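Local coordinates for protein predicted acetamidase/formamidase (Thermoanaerobacter tengcongensis, PDB 3TKK) that probably hydrolyses carbon-nitrogen bonds of linear amides such as acetamide or formamide, and binds zinc and calcium ions, at residues N20-S28 with T63-A71; L266-Q274 with R286-Y297. All coordinates share one frame; numbering follows the deposited sequence.

Contact 1: residues N20-S28 with T63-A71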
ATOM      1  N   ASN A  20     -10.679  32.445   5.093  1.00 31.48           N
ATOM      2  CA  ASN A  20      -9.743  33.018   4.084  1.00 31.43           C
ATOM      3  C   ASN A  20     -10.598  33.555   2.897  1.00 30.36           C
ATOM      4  O   ASN A  20     -11.405  32.814   2.306  1.00 31.91           O
ATOM      5  CB  ASN A  20      -8.729  31.966   3.569  1.00 29.08           C
ATOM      6  CG  ASN A  20      -7.704  31.504   4.675  1.00 26.45           C
ATOM      7  OD1 ASN A  20      -7.263  32.331   5.465  1.00 26.13           O
ATOM      8  ND2 ASN A  20      -7.281  30.211   4.654  1.00 23.49           N
ATOM      9  N   LYS A  21     -10.403  34.798   2.526  1.00 28.79           N
ATOM     10  CA  LYS A  21     -11.140  35.350   1.414  1.00 29.93           C
ATOM     11  C   LYS A  21     -10.688  34.761   0.079  1.00 26.82           C
ATOM     12  O   LYS A  21      -9.500  34.599  -0.146  1.00 25.89           O
ATOM     13  CB  LYS A  21     -10.834  36.849   1.311  1.00 33.40           C
ATOM     14  CG  LYS A  21     -11.303  37.666   2.470  1.00 39.84           C
ATOM     15  CD  LYS A  21     -12.773  37.903   2.415  1.00 43.81           C
ATOM     16  CE  LYS A  21     -13.467  37.078   3.481  1.00 46.71           C
ATOM     17  NZ  LYS A  21     -14.412  37.981   4.251  1.00 48.45           N
ATOM     18  N   PRO A  22     -11.632  34.546  -0.829  1.00 26.17           N
ATOM     19  CA  PRO A  22     -11.430  33.939  -2.144  1.00 25.81           C
ATOM     20  C   PRO A  22     -10.475  34.820  -2.924  1.00 24.78           C
ATOM     21  O   PRO A  22     -10.566  36.078  -2.901  1.00 25.67           O
ATOM     22  CB  PRO A  22     -12.811  34.053  -2.813  1.00 26.92           C
ATOM     23  CG  PRO A  22     -13.764  34.130  -1.728  1.00 29.11           C
ATOM     24  CD  PRO A  22     -13.056  34.843  -0.557  1.00 26.10           C
ATOM     25  N   ALA A  23      -9.545  34.153  -3.584  1.00 24.10           N
ATOM     26  CA  ALA A  23      -8.550  34.868  -4.430  1.00 24.64           C
ATOM     27  C   ALA A  23      -9.272  35.171  -5.716  1.00 24.88           C
ATOM     28  O   ALA A  23      -8.968  36.143  -6.411  1.00 25.60           O
ATOM     29  CB  ALA A  23      -7.299  33.956  -4.704  1.00 23.64           C
ATOM     30  N   ILE A  24     -10.237  34.321  -6.031  1.00 24.59           N
ATOM     31  CA  ILE A  24     -10.943  34.457  -7.330  1.00 25.13           C
ATOM     32  C   ILE A  24     -12.217  33.571  -7.215  1.00 24.98           C
ATOM     33  O   ILE A  24     -12.270  32.615  -6.397  1.00 24.28           O
ATOM     34  CB  ILE A  24     -10.061  34.012  -8.478  1.00 24.96           C
ATOM     35  CG1 ILE A  24     -10.709  34.327  -9.819  1.00 25.80           C
ATOM     36  CG2 ILE A  24      -9.654  32.472  -8.364  1.00 23.94           C
ATOM     37  CD1 ILE A  24      -9.735  33.874 -11.061  1.00 26.18           C
ATOM     38  N   SER A  25     -13.254  34.010  -7.902  1.00 25.79           N
ATOM     39  CA  SER A  25     -14.496  33.264  -8.114  1.00 26.37           C
ATOM     40  C   SER A  25     -14.589  32.743  -9.539  1.00 26.24           C
ATOM     41  O   SER A  25     -14.368  33.497 -10.492  1.00 27.70           O
ATOM     42  CB  SER A  25     -15.752  34.171  -7.880  1.00 28.92           C
ATOM     43  OG  SER A  25     -15.938  34.339  -6.530  1.00 33.33           O
ATOM     44  N   VAL A  26     -14.951  31.464  -9.670  1.00 26.32           N
ATOM     45  CA  VAL A  26     -15.118  30.829 -10.941  1.00 26.25           C
ATOM     46  C   VAL A  26     -16.464  30.055 -10.843  1.00 27.43           C
ATOM     47  O   VAL A  26     -17.102  29.989  -9.739  1.00 26.49           O
ATOM     48  CB  VAL A  26     -13.948  29.849 -11.239  1.00 26.52           C
ATOM     49  CG1 VAL A  26     -12.566  30.562 -11.149  1.00 25.22           C
ATOM     50  CG2 VAL A  26     -13.985  28.630 -10.247  1.00 24.50           C
ATOM     51  N   LYS A  27     -16.871  29.486 -11.983  1.00 27.28           N
ATOM     52  CA  LYS A  27     -18.110  28.696 -12.034  1.00 28.38           C
ATOM     53  C   LYS A  27     -17.824  27.254 -12.364  1.00 27.85           C
ATOM     54  O   LYS A  27     -16.720  26.879 -12.901  1.00 28.97           O
ATOM     55  CB  LYS A  27     -19.103  29.241 -13.130  1.00 29.38           C
ATOM     56  CG  LYS A  27     -19.343  30.753 -13.093  1.00 32.71           C
ATOM     57  CD  LYS A  27     -20.240  31.211 -14.342  1.00 36.37           C
ATOM     58  CE  LYS A  27     -20.306  32.729 -14.479  1.00 39.66           C
ATOM     59  NZ  LYS A  27     -21.060  33.122 -13.297  1.00 41.06           N
ATOM     60  N   SER A  28     -18.852  26.439 -12.183  1.00 27.95           N
ATOM     61  CA  SER A  28     -18.673  24.977 -12.417  1.00 27.60           C
ATOM     62  C   SER A  28     -18.360  24.816 -13.885  1.00 29.17           C
ATOM     63  O   SER A  28     -19.075  25.374 -14.753  1.00 29.62           O
ATOM     64  CB  SER A  28     -19.997  24.238 -12.102  1.00 30.19           C
ATOM     65  OG  SER A  28     -19.809  22.860 -12.411  1.00 30.91           O
ATOM     66  N   THR A  63      -1.837  27.629  -3.214  1.00 21.78           N
ATOM     67  CA  THR A  63      -2.342  28.703  -4.020  1.00 20.29           C
ATOM     68  C   THR A  63      -3.883  28.644  -3.961  1.00 20.24           C
ATOM     69  O   THR A  63      -4.459  27.537  -3.975  1.00 19.67           O
ATOM     70  CB  THR A  63      -1.816  28.595  -5.437  1.00 20.67           C
ATOM     71  OG1 THR A  63      -0.381  28.697  -5.363  1.00 20.73           O
ATOM     72  CG2 THR A  63      -2.441  29.764  -6.350  1.00 21.29           C
ATOM     73  N   GLY A  64      -4.548  29.813  -3.863  1.00 21.06           N
ATOM     74  CA  GLY A  64      -5.978  29.857  -3.614  1.00 20.95           C
ATOM     75  C   GLY A  64      -6.309  30.837  -2.469  1.00 22.04           C
ATOM     76  O   GLY A  64      -5.465  31.675  -2.035  1.00 21.97           O
ATOM     77  N   PRO A  65      -7.554  30.781  -1.972  1.00 21.67           N
ATOM     78  CA  PRO A  65      -8.548  29.784  -2.345  1.00 21.30           C
ATOM     79  C   PRO A  65      -9.400  30.220  -3.526  1.00 22.07           C
ATOM     80  O   PRO A  65      -9.493  31.404  -3.865  1.00 22.43           O
ATOM     81  CB  PRO A  65      -9.401  29.625  -1.054  1.00 21.52           C
ATOM     82  CG  PRO A  65      -9.111  30.886  -0.235  1.00 22.26           C
ATOM     83  CD  PRO A  65      -8.006  31.684  -0.912  1.00 22.39           C
ATOM     84  N   ILE A  66      -9.903  29.244  -4.244  1.00 21.45           N
ATOM     85  CA  ILE A  66     -10.811  29.489  -5.347  1.00 22.00           C
ATOM     86  C   ILE A  66     -12.270  29.254  -4.894  1.00 22.36           C
ATOM     87  O   ILE A  66     -12.620  28.175  -4.399  1.00 21.99           O
ATOM     88  CB  ILE A  66     -10.467  28.454  -6.413  1.00 22.30           C
ATOM     89  CG1 ILE A  66      -8.984  28.639  -6.822  1.00 21.40           C
ATOM     90  CG2 ILE A  66     -11.491  28.495  -7.600  1.00 22.34           C
ATOM     91  CD1 ILE A  66      -8.372  27.288  -7.567  1.00 20.90           C
ATOM     92  N   PHE A  67     -13.099  30.276  -5.032  1.00 23.20           N
ATOM     93  CA  PHE A  67     -14.522  30.142  -4.719  1.00 23.85           C
ATOM     94  C   PHE A  67     -15.175  29.643  -5.971  1.00 24.08           C
ATOM     95  O   PHE A  67     -14.972  30.237  -7.058  1.00 26.73           O
ATOM     96  CB  PHE A  67     -15.056  31.518  -4.317  1.00 24.67           C
ATOM     97  CG  PHE A  67     -16.426  31.528  -3.880  1.00 25.41           C
ATOM     98  CD1 PHE A  67     -16.750  31.597  -2.489  1.00 25.87           C
ATOM     99  CD2 PHE A  67     -17.448  31.442  -4.805  1.00 26.06           C
ATOM    100  CE1 PHE A  67     -18.067  31.650  -2.063  1.00 28.80           C
ATOM    101  CE2 PHE A  67     -18.811  31.464  -4.404  1.00 27.74           C
ATOM    102  CZ  PHE A  67     -19.140  31.618  -3.028  1.00 30.05           C
ATOM    103  N   VAL A  68     -15.930  28.537  -5.839  1.00 25.11           N
ATOM    104  CA  VAL A  68     -16.539  27.927  -6.971  1.00 24.45           C
ATOM    105  C   VAL A  68     -18.023  28.169  -6.832  1.00 26.60           C
ATOM    106  O   VAL A  68     -18.636  27.639  -5.958  1.00 26.60           O
ATOM    107  CB  VAL A  68     -16.246  26.385  -7.030  1.00 26.37           C
ATOM    108  CG1 VAL A  68     -17.055  25.749  -8.176  1.00 25.10           C
ATOM    109  CG2 VAL A  68     -14.673  26.195  -7.216  1.00 22.87           C
ATOM    110  N   GLU A  69     -18.585  28.990  -7.700  1.00 26.39           N
ATOM    111  CA  GLU A  69     -20.024  29.299  -7.640  1.00 28.83           C
ATOM    112  C   GLU A  69     -20.909  28.065  -7.692  1.00 30.45           C
ATOM    113  O   GLU A  69     -20.733  27.296  -8.587  1.00 31.38           O
ATOM    114  CB  GLU A  69     -20.434  30.281  -8.766  1.00 28.91           C
ATOM    115  CG  GLU A  69     -20.066  31.704  -8.301  1.00 32.64           C
ATOM    116  CD  GLU A  69     -20.307  32.823  -9.307  1.00 35.84           C
ATOM    117  OE1 GLU A  69     -20.924  32.636 -10.375  1.00 36.13           O
ATOM    118  OE2 GLU A  69     -19.829  33.923  -8.987  1.00 37.68           O
ATOM    119  N   GLY A  70     -21.908  27.978  -6.789  1.00 29.00           N
ATOM    120  CA  GLY A  70     -22.938  26.901  -6.842  1.00 29.28           C
ATOM    121  C   GLY A  70     -22.566  25.821  -5.836  1.00 30.28           C
ATOM    122  O   GLY A  70     -23.396  24.941  -5.496  1.00 33.51           O
ATOM    123  N   ALA A  71     -21.325  25.827  -5.367  1.00 27.12           N
ATOM    124  CA  ALA A  71     -20.959  24.750  -4.504  1.00 27.36           C
ATOM    125  C   ALA A  71     -21.539  25.102  -3.202  1.00 28.15           C
ATOM    126  O   ALA A  71     -21.271  26.201  -2.718  1.00 26.97           O
ATOM    127  CB  ALA A  71     -19.309  24.636  -4.387  1.00 26.90           C
TER
HETATM  128  O   HOH W   1     -21.328  27.328 -11.090  1.00  4.21           O
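V26 O receives the shortest direct polar bond of this contact, from E69 N at 2.7 Å with an N-H...O angle of 174°, and the CA of V68 adds a longer CA-H...O contact to the same oxygen. The pattern is that of a parallel pair: V26 N donates to F67 O, and F67 N donates to I24 O, so strand 24-27 both gives and receives along strand 63-69. The two short axes run 4.6 Å apart at closest approach, with their directions 33° apart, and I24, S25 and V26 are paired with I66, F67 and V68. Earlier in the segment, A23 N donates to P65 O at 2.8 Å; P65, which follows a cis peptide bond, also sets its CD 3.4 Å from K21 O. On the face that carries I24, V26, I66 and V68, V26 CG2 touches I66 CG2 at 3.6 Å and also reaches V68 CG2; it stands between the backbone N and the carbonyl carbon (CG1 at chi1 -56°), which turns it to these two neighbours. The other face carries F67, flanked by P22, whose CB lies 3.7 Å from F67 CB, and by S25 OG. There K27 and E69 run side by side, and a bend at the end of the lysine chain brings K27 NZ 3.0 Å from E69 OE1 on its syn side, a salt bridge between largely surface-lying groups. Beyond it a water joins S28 N to E69 O. Strand 62-69 is held on its other edge by strand 180-186, as the backbone bonds of T63 with L182 attest, while V26 and I66 pack on L32 of strand 31-36 and V26 and V68 on strand 203-212, placing this pair of strands against the large mixed sheet.

Contact 2: residues L266-Q274 with R286-Y297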
ATOM      1  N   LEU A 266     -16.034  -9.060  -1.425  1.00 31.80           N
ATOM      2  CA  LEU A 266     -15.608  -8.415  -2.688  1.00 31.44           C
ATOM      3  C   LEU A 266     -14.357  -7.505  -2.454  1.00 29.64           C
ATOM      4  O   LEU A 266     -13.356  -7.589  -3.210  1.00 28.61           O
ATOM      5  CB  LEU A 266     -16.724  -7.510  -3.253  1.00 31.75           C
ATOM      6  CG  LEU A 266     -16.350  -6.743  -4.566  1.00 31.25           C
ATOM      7  CD1 LEU A 266     -16.065  -7.671  -5.646  1.00 32.20           C
ATOM      8  CD2 LEU A 266     -17.471  -5.789  -5.054  1.00 31.86           C
ATOM      9  N   PHE A 267     -14.422  -6.685  -1.387  1.00 28.37           N
ATOM     10  CA  PHE A 267     -13.331  -5.795  -1.055  1.00 26.70           C
ATOM     11  C   PHE A 267     -12.077  -6.608  -0.665  1.00 26.18           C
ATOM     12  O   PHE A 267     -10.943  -6.161  -0.917  1.00 25.02           O
ATOM     13  CB  PHE A 267     -13.715  -4.982   0.146  1.00 26.31           C
ATOM     14  CG  PHE A 267     -14.608  -3.775  -0.177  1.00 27.07           C
ATOM     15  CD1 PHE A 267     -15.290  -3.672  -1.385  1.00 27.08           C
ATOM     16  CD2 PHE A 267     -14.780  -2.816   0.748  1.00 26.42           C
ATOM     17  CE1 PHE A 267     -16.095  -2.557  -1.672  1.00 28.53           C
ATOM     18  CE2 PHE A 267     -15.600  -1.714   0.501  1.00 26.09           C
ATOM     19  CZ  PHE A 267     -16.260  -1.586  -0.742  1.00 26.89           C
ATOM     20  N   SER A 268     -12.304  -7.724   0.012  1.00 27.04           N
ATOM     21  CA  SER A 268     -11.194  -8.502   0.471  1.00 26.78           C
ATOM     22  C   SER A 268     -10.388  -9.055  -0.704  1.00 26.98           C
ATOM     23  O   SER A 268      -9.163  -9.373  -0.509  1.00 26.57           O
ATOM     24  CB  SER A 268     -11.666  -9.713   1.306  1.00 27.89           C
ATOM     25  OG  SER A 268     -10.804 -10.004   2.428  1.00 27.37           O
ATOM     26  N   ILE A 269     -11.038  -9.295  -1.839  1.00 27.61           N
ATOM     27  CA  ILE A 269     -10.363  -9.970  -2.946  1.00 27.98           C
ATOM     28  C   ILE A 269      -9.988  -9.117  -4.140  1.00 29.38           C
ATOM     29  O   ILE A 269      -9.128  -9.551  -5.013  1.00 27.78           O
ATOM     30  CB  ILE A 269     -11.162 -11.206  -3.477  1.00 29.84           C
ATOM     31  CG1 ILE A 269     -12.463 -10.804  -4.165  1.00 30.85           C
ATOM     32  CG2 ILE A 269     -11.370 -12.224  -2.339  1.00 30.49           C
ATOM     33  CD1 ILE A 269     -13.190 -12.054  -4.876  1.00 32.95           C
ATOM     34  N   THR A 270     -10.650  -7.953  -4.236  1.00 28.41           N
ATOM     35  CA  THR A 270     -10.391  -7.115  -5.330  1.00 28.61           C
ATOM     36  C   THR A 270     -10.101  -5.683  -4.995  1.00 25.80           C
ATOM     37  O   THR A 270      -9.744  -4.897  -5.889  1.00 26.36           O
ATOM     38  CB  THR A 270     -11.518  -7.287  -6.362  1.00 35.85           C
ATOM     39  OG1 THR A 270     -11.011  -6.889  -7.648  1.00 39.38           O
ATOM     40  CG2 THR A 270     -12.697  -6.473  -5.964  1.00 30.34           C
ATOM     41  N   GLY A 271     -10.142  -5.320  -3.710  1.00 25.47           N
ATOM     42  CA  GLY A 271      -9.725  -4.010  -3.318  1.00 23.41           C
ATOM     43  C   GLY A 271      -8.376  -4.031  -2.585  1.00 24.27           C
ATOM     44  O   GLY A 271      -8.000  -5.044  -1.973  1.00 23.16           O
ATOM     45  N   ASN A 272      -7.664  -2.897  -2.608  1.00 23.50           N
ATOM     46  CA  ASN A 272      -6.260  -2.841  -2.157  1.00 21.11           C
ATOM     47  C   ASN A 272      -6.134  -1.727  -1.169  1.00 19.65           C
ATOM     48  O   ASN A 272      -6.328  -0.519  -1.540  1.00 22.28           O
ATOM     49  CB  ASN A 272      -5.299  -2.591  -3.380  1.00 20.25           C
ATOM     50  CG  ASN A 272      -5.239  -3.761  -4.309  1.00 24.04           C
ATOM     51  OD1 ASN A 272      -4.880  -4.836  -3.904  1.00 23.60           O
ATOM     52  ND2 ASN A 272      -5.536  -3.553  -5.598  1.00 24.13           N
ATOM     53  N   ALA A 273      -5.894  -2.064   0.083  1.00 19.55           N
ATOM     54  CA  ALA A 273      -5.602  -1.017   1.038  1.00 19.24           C
ATOM     55  C   ALA A 273      -4.173  -0.533   0.737  1.00 18.37           C
ATOM     56  O   ALA A 273      -3.321  -1.370   0.564  1.00 18.14           O
ATOM     57  CB  ALA A 273      -5.680  -1.621   2.397  1.00 19.44           C
ATOM     58  N   GLN A 274      -3.892   0.781   0.761  1.00 17.48           N
ATOM     59  CA  GLN A 274      -2.595   1.275   0.219  1.00 16.96           C
ATOM     60  C   GLN A 274      -2.240   2.428   1.152  1.00 18.18           C
ATOM     61  O   GLN A 274      -3.078   2.901   1.963  1.00 17.59           O
ATOM     62  CB  GLN A 274      -2.793   1.742  -1.216  1.00 17.03           C
ATOM     63  CG  GLN A 274      -3.219   0.597  -2.145  1.00 17.74           C
ATOM     64  CD  GLN A 274      -3.165   0.983  -3.611  1.00 17.98           C
ATOM     65  OE1 GLN A 274      -3.467   2.144  -3.909  1.00 19.22           O
ATOM     66  NE2 GLN A 274      -2.821   0.020  -4.558  1.00 22.49           N
ATOM     67  N   ARG A 286      -5.269   4.764   1.843  1.00 19.04           N
ATOM     68  CA  ARG A 286      -6.310   4.727   0.907  1.00 17.17           C
ATOM     69  C   ARG A 286      -6.882   3.373   0.673  1.00 20.09           C
ATOM     70  O   ARG A 286      -6.247   2.381   1.018  1.00 19.29           O
ATOM     71  CB  ARG A 286      -5.873   5.383  -0.367  1.00 22.56           C
ATOM     72  CG  ARG A 286      -4.796   4.766  -1.114  1.00 20.69           C
ATOM     73  CD  ARG A 286      -4.185   5.760  -2.132  1.00 20.45           C
ATOM     74  NE  ARG A 286      -3.254   4.944  -2.930  1.00 16.64           N
ATOM     75  CZ  ARG A 286      -1.913   4.999  -2.866  1.00 17.35           C
ATOM     76  NH1 ARG A 286      -1.313   6.011  -2.264  1.00 15.85           N
ATOM     77  NH2 ARG A 286      -1.175   4.182  -3.658  1.00 18.10           N
ATOM     78  N   PHE A 287      -8.095   3.300   0.127  1.00 20.13           N
ATOM     79  CA  PHE A 287      -8.586   1.994  -0.377  1.00 19.97           C
ATOM     80  C   PHE A 287      -9.029   2.018  -1.832  1.00 21.13           C
ATOM     81  O   PHE A 287      -9.904   2.780  -2.225  1.00 19.86           O
ATOM     82  CB  PHE A 287      -9.721   1.501   0.536  1.00 19.93           C
ATOM     83  CG  PHE A 287     -10.156   0.080   0.203  1.00 22.84           C
ATOM     84  CD1 PHE A 287      -9.341  -0.986   0.556  1.00 21.02           C
ATOM     85  CD2 PHE A 287     -11.410  -0.176  -0.361  1.00 21.82           C
ATOM     86  CE1 PHE A 287      -9.665  -2.293   0.246  1.00 21.66           C
ATOM     87  CE2 PHE A 287     -11.744  -1.531  -0.657  1.00 22.78           C
ATOM     88  CZ  PHE A 287     -10.921  -2.579  -0.298  1.00 22.71           C
ATOM     89  N   SER A 288      -8.447   1.155  -2.668  1.00 19.79           N
ATOM     90  CA  SER A 288      -8.563   1.360  -4.091  1.00 20.21           C
ATOM     91  C   SER A 288      -9.277   0.166  -4.683  1.00 22.34           C
ATOM     92  O   SER A 288      -8.865  -0.975  -4.410  1.00 23.58           O
ATOM     93  CB  SER A 288      -7.131   1.327  -4.579  1.00 20.31           C
ATOM     94  OG  SER A 288      -6.998   1.500  -5.930  1.00 22.65           O
ATOM     95  N   LEU A 289     -10.232   0.395  -5.619  1.00 24.51           N
ATOM     96  CA  LEU A 289     -10.889  -0.638  -6.442  1.00 23.51           C
ATOM     97  C   LEU A 289     -10.709  -0.323  -7.938  1.00 27.00           C
ATOM     98  O   LEU A 289     -10.606   0.814  -8.321  1.00 27.73           O
ATOM     99  CB  LEU A 289     -12.381  -0.712  -6.136  1.00 24.45           C
ATOM    100  CG  LEU A 289     -12.655  -1.363  -4.786  1.00 24.44           C
ATOM    101  CD1 LEU A 289     -13.992  -0.842  -4.147  1.00 24.97           C
ATOM    102  CD2 LEU A 289     -12.670  -2.929  -5.003  1.00 25.47           C
ATOM    103  N   PRO A 290     -10.647  -1.338  -8.765  1.00 27.31           N
ATOM    104  CA  PRO A 290     -10.645  -1.128 -10.194  1.00 27.20           C
ATOM    105  C   PRO A 290     -11.903  -0.398 -10.619  1.00 27.75           C
ATOM    106  O   PRO A 290     -12.982  -0.761 -10.251  1.00 28.03           O
ATOM    107  CB  PRO A 290     -10.654  -2.574 -10.779  1.00 29.29           C
ATOM    108  CG  PRO A 290     -10.090  -3.421  -9.724  1.00 27.71           C
ATOM    109  CD  PRO A 290     -10.693  -2.763  -8.412  1.00 28.71           C
ATOM    110  N   ASN A 291     -11.796   0.583 -11.513  1.00 32.32           N
ATOM    111  CA  ASN A 291     -13.002   1.266 -12.010  1.00 30.80           C
ATOM    112  C   ASN A 291     -14.062   0.350 -12.612  1.00 33.65           C
ATOM    113  O   ASN A 291     -15.250   0.630 -12.518  1.00 33.56           O
ATOM    114  CB  ASN A 291     -12.639   2.340 -13.023  1.00 31.47           C
ATOM    115  CG  ASN A 291     -11.828   3.438 -12.411  1.00 26.08           C
ATOM    116  OD1 ASN A 291     -11.878   3.701 -11.163  1.00 30.89           O
ATOM    117  ND2 ASN A 291     -11.164   4.172 -13.243  1.00 26.03           N
ATOM    118  N   TRP A 292     -13.690  -0.756 -13.247  1.00 38.28           N
ATOM    119  CA  TRP A 292     -14.776  -1.475 -13.966  1.00 38.28           C
ATOM    120  C   TRP A 292     -15.719  -2.198 -12.958  1.00 39.62           C
ATOM    121  O   TRP A 292     -16.890  -2.499 -13.235  1.00 40.46           O
ATOM    122  CB  TRP A 292     -14.201  -2.449 -14.994  1.00 41.16           C
ATOM    123  CG  TRP A 292     -13.442  -3.570 -14.379  1.00 40.74           C
ATOM    124  CD1 TRP A 292     -12.156  -3.552 -13.945  1.00 36.94           C
ATOM    125  CD2 TRP A 292     -13.936  -4.904 -14.135  1.00 43.18           C
ATOM    126  NE1 TRP A 292     -11.839  -4.773 -13.381  1.00 40.17           N
ATOM    127  CE2 TRP A 292     -12.906  -5.627 -13.539  1.00 42.48           C
ATOM    128  CE3 TRP A 292     -15.164  -5.547 -14.374  1.00 47.69           C
ATOM    129  CZ2 TRP A 292     -13.045  -6.960 -13.188  1.00 45.30           C
ATOM    130  CZ3 TRP A 292     -15.300  -6.874 -14.031  1.00 48.06           C
ATOM    131  CH2 TRP A 292     -14.251  -7.558 -13.411  1.00 46.43           C
ATOM    132  N   ILE A 293     -15.209  -2.515 -11.786  1.00 36.83           N
ATOM    133  CA  ILE A 293     -16.085  -3.011 -10.717  1.00 38.68           C
ATOM    134  C   ILE A 293     -17.114  -1.960 -10.297  1.00 37.45           C
ATOM    135  O   ILE A 293     -18.321  -2.214 -10.314  1.00 39.41           O
ATOM    136  CB  ILE A 293     -15.274  -3.392  -9.452  1.00 37.24           C
ATOM    137  CG1 ILE A 293     -14.091  -4.304  -9.777  1.00 39.16           C
ATOM    138  CG2 ILE A 293     -16.152  -4.075  -8.455  1.00 40.39           C
ATOM    139  CD1 ILE A 293     -14.299  -5.673  -9.392  1.00 40.84           C
ATOM    140  N   LEU A 294     -16.694  -0.746  -9.960  1.00 33.09           N
ATOM    141  CA  LEU A 294     -17.695   0.244  -9.633  1.00 36.77           C
ATOM    142  C   LEU A 294     -18.650   0.410 -10.828  1.00 40.06           C
ATOM    143  O   LEU A 294     -19.891   0.551 -10.707  1.00 40.94           O
ATOM    144  CB  LEU A 294     -17.062   1.620  -9.394  1.00 34.62           C
ATOM    145  CG  LEU A 294     -16.068   1.976  -8.314  1.00 34.95           C
ATOM    146  CD1 LEU A 294     -16.745   2.862  -7.322  1.00 35.58           C
ATOM    147  CD2 LEU A 294     -15.404   0.795  -7.641  1.00 31.26           C
ATOM    148  N   GLU A 295     -18.055   0.436 -12.001  1.00 44.01           N
ATOM    149  CA  GLU A 295     -18.829   0.625 -13.243  1.00 47.06           C
ATOM    150  C   GLU A 295     -19.906  -0.455 -13.351  1.00 50.22           C
ATOM    151  O   GLU A 295     -21.054  -0.163 -13.638  1.00 50.67           O
ATOM    152  CB  GLU A 295     -17.865   0.574 -14.422  1.00 50.44           C
ATOM    153  CG  GLU A 295     -18.454   0.770 -15.816  1.00 58.69           C
ATOM    154  CD  GLU A 295     -19.409   1.946 -15.881  1.00 61.09           C
ATOM    155  OE1 GLU A 295     -19.349   2.864 -15.027  1.00 62.19           O
ATOM    156  OE2 GLU A 295     -20.235   1.951 -16.797  1.00 64.86           O
ATOM    157  N   SER A 296     -19.558  -1.710 -13.105  1.00 53.08           N
ATOM    158  CA  SER A 296     -20.593  -2.728 -13.229  1.00 56.54           C
ATOM    159  C   SER A 296     -21.783  -2.396 -12.364  1.00 56.91           C
ATOM    160  O   SER A 296     -22.914  -2.631 -12.789  1.00 59.32           O
ATOM    161  CB  SER A 296     -20.078  -4.080 -12.848  1.00 58.48           C
ATOM    162  OG  SER A 296     -19.129  -4.498 -13.801  1.00 61.73           O
ATOM    163  N   TYR A 297     -21.556  -1.854 -11.158  1.00 54.48           N
ATOM    164  CA  TYR A 297     -22.695  -1.612 -10.262  1.00 53.15           C
ATOM    165  C   TYR A 297     -23.193  -0.242 -10.432  1.00 52.66           C
ATOM    166  O   TYR A 297     -23.830   0.307  -9.517  1.00 54.96           O
ATOM    167  CB  TYR A 297     -22.399  -1.858  -8.797  1.00 50.64           C
ATOM    168  CG  TYR A 297     -21.996  -3.259  -8.423  1.00 52.00           C
ATOM    169  CD1 TYR A 297     -20.689  -3.624  -8.555  1.00 50.50           C
ATOM    170  CD2 TYR A 297     -22.895  -4.199  -7.897  1.00 54.19           C
ATOM    171  CE1 TYR A 297     -20.223  -4.820  -8.186  1.00 51.70           C
ATOM    172  CE2 TYR A 297     -22.420  -5.503  -7.523  1.00 54.04           C
ATOM    173  CZ  TYR A 297     -21.061  -5.777  -7.694  1.00 54.15           C
ATOM    174  OH  TYR A 297     -20.377  -6.953  -7.358  1.00 56.07           O
TER
HETATM  175  O   HOH W   2      -6.222  -1.025  -6.860  1.00  3.51           O
HETATM  176  O   HOH W   3      -4.712   2.645  -6.398  1.00  4.07           O
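A beta hairpin, strands 272-277 and 283-290, forms one end of the large mixed sheet within this chain, and at its open end it runs into the helices that precede and follow it. N272 and S288 are a hydrogen-bonded antiparallel pair, N272 N to S288 O and S288 N to N272 O both 2.9 Å; Q274 and R286 form the next such pair, with A273 opposite F287 as the non-hydrogen-bonded pair between them. The helix 266-270 crosses strand 286-290 at 83°, its axis 9.1 Å away. F287 CE2 sits over one face of the F267 ring, 3.6 Å from F267 CD2, the planes inclined at 45°. F287 reaches the helix end because CG lies anti to its backbone N (chi1 -172°), and F287 CZ then comes within 3.5 Å of G271 CA, where a CB would clash. L289 splits its branches, CD1 going to F267 CE1 and CD2 to G271 CA, and T270 meets I293 tip to tip, CG2 to CD1. On the opposite face of the hairpin, the amide of Q274 stands nearly perpendicular to the R286 guanidinium, and Q274 CB lies over one face of that group. Q274 OE1 takes R286 NE at 3.0 Å and, weakly, NH2, whose stronger partner is the carboxylate of D191; R286 NH1 bonds S276. A leucine in place of R286 would probably leave D191 without its charged mate and Q274 OE1 without these two donors. The second subunit also comes in here, D191 of that chain donating its backbone N to N272 OD1. Two waters finish the polar face: one bridges N272 ND2 and S288 OG, and the other donates to Q274 OE1 at 2.8 Å while lying 2.6 Å from S288 OG.

Overall arrangement
Contact 1 closes before contact 2 opens along the chain, and the two lie well apart: their centres are 33 Å apart and their nearest atoms about 20 Å, without touching. They belong to different sheets. Contact 1 is a parallel pair in the branched seven-strand sheet, whereas contact 2 holds the hairpin at one end of the nine-strand sheet, together with helices 260-270 and 291-296. The sheets pack together where contact 1 touches strands 31-36 and 203-212, which lie towards the other end of the nine-strand sheet. Only contact 2 meets the second subunit, so it also belongs to the dimer interface, while contact 1 is packing within one chain.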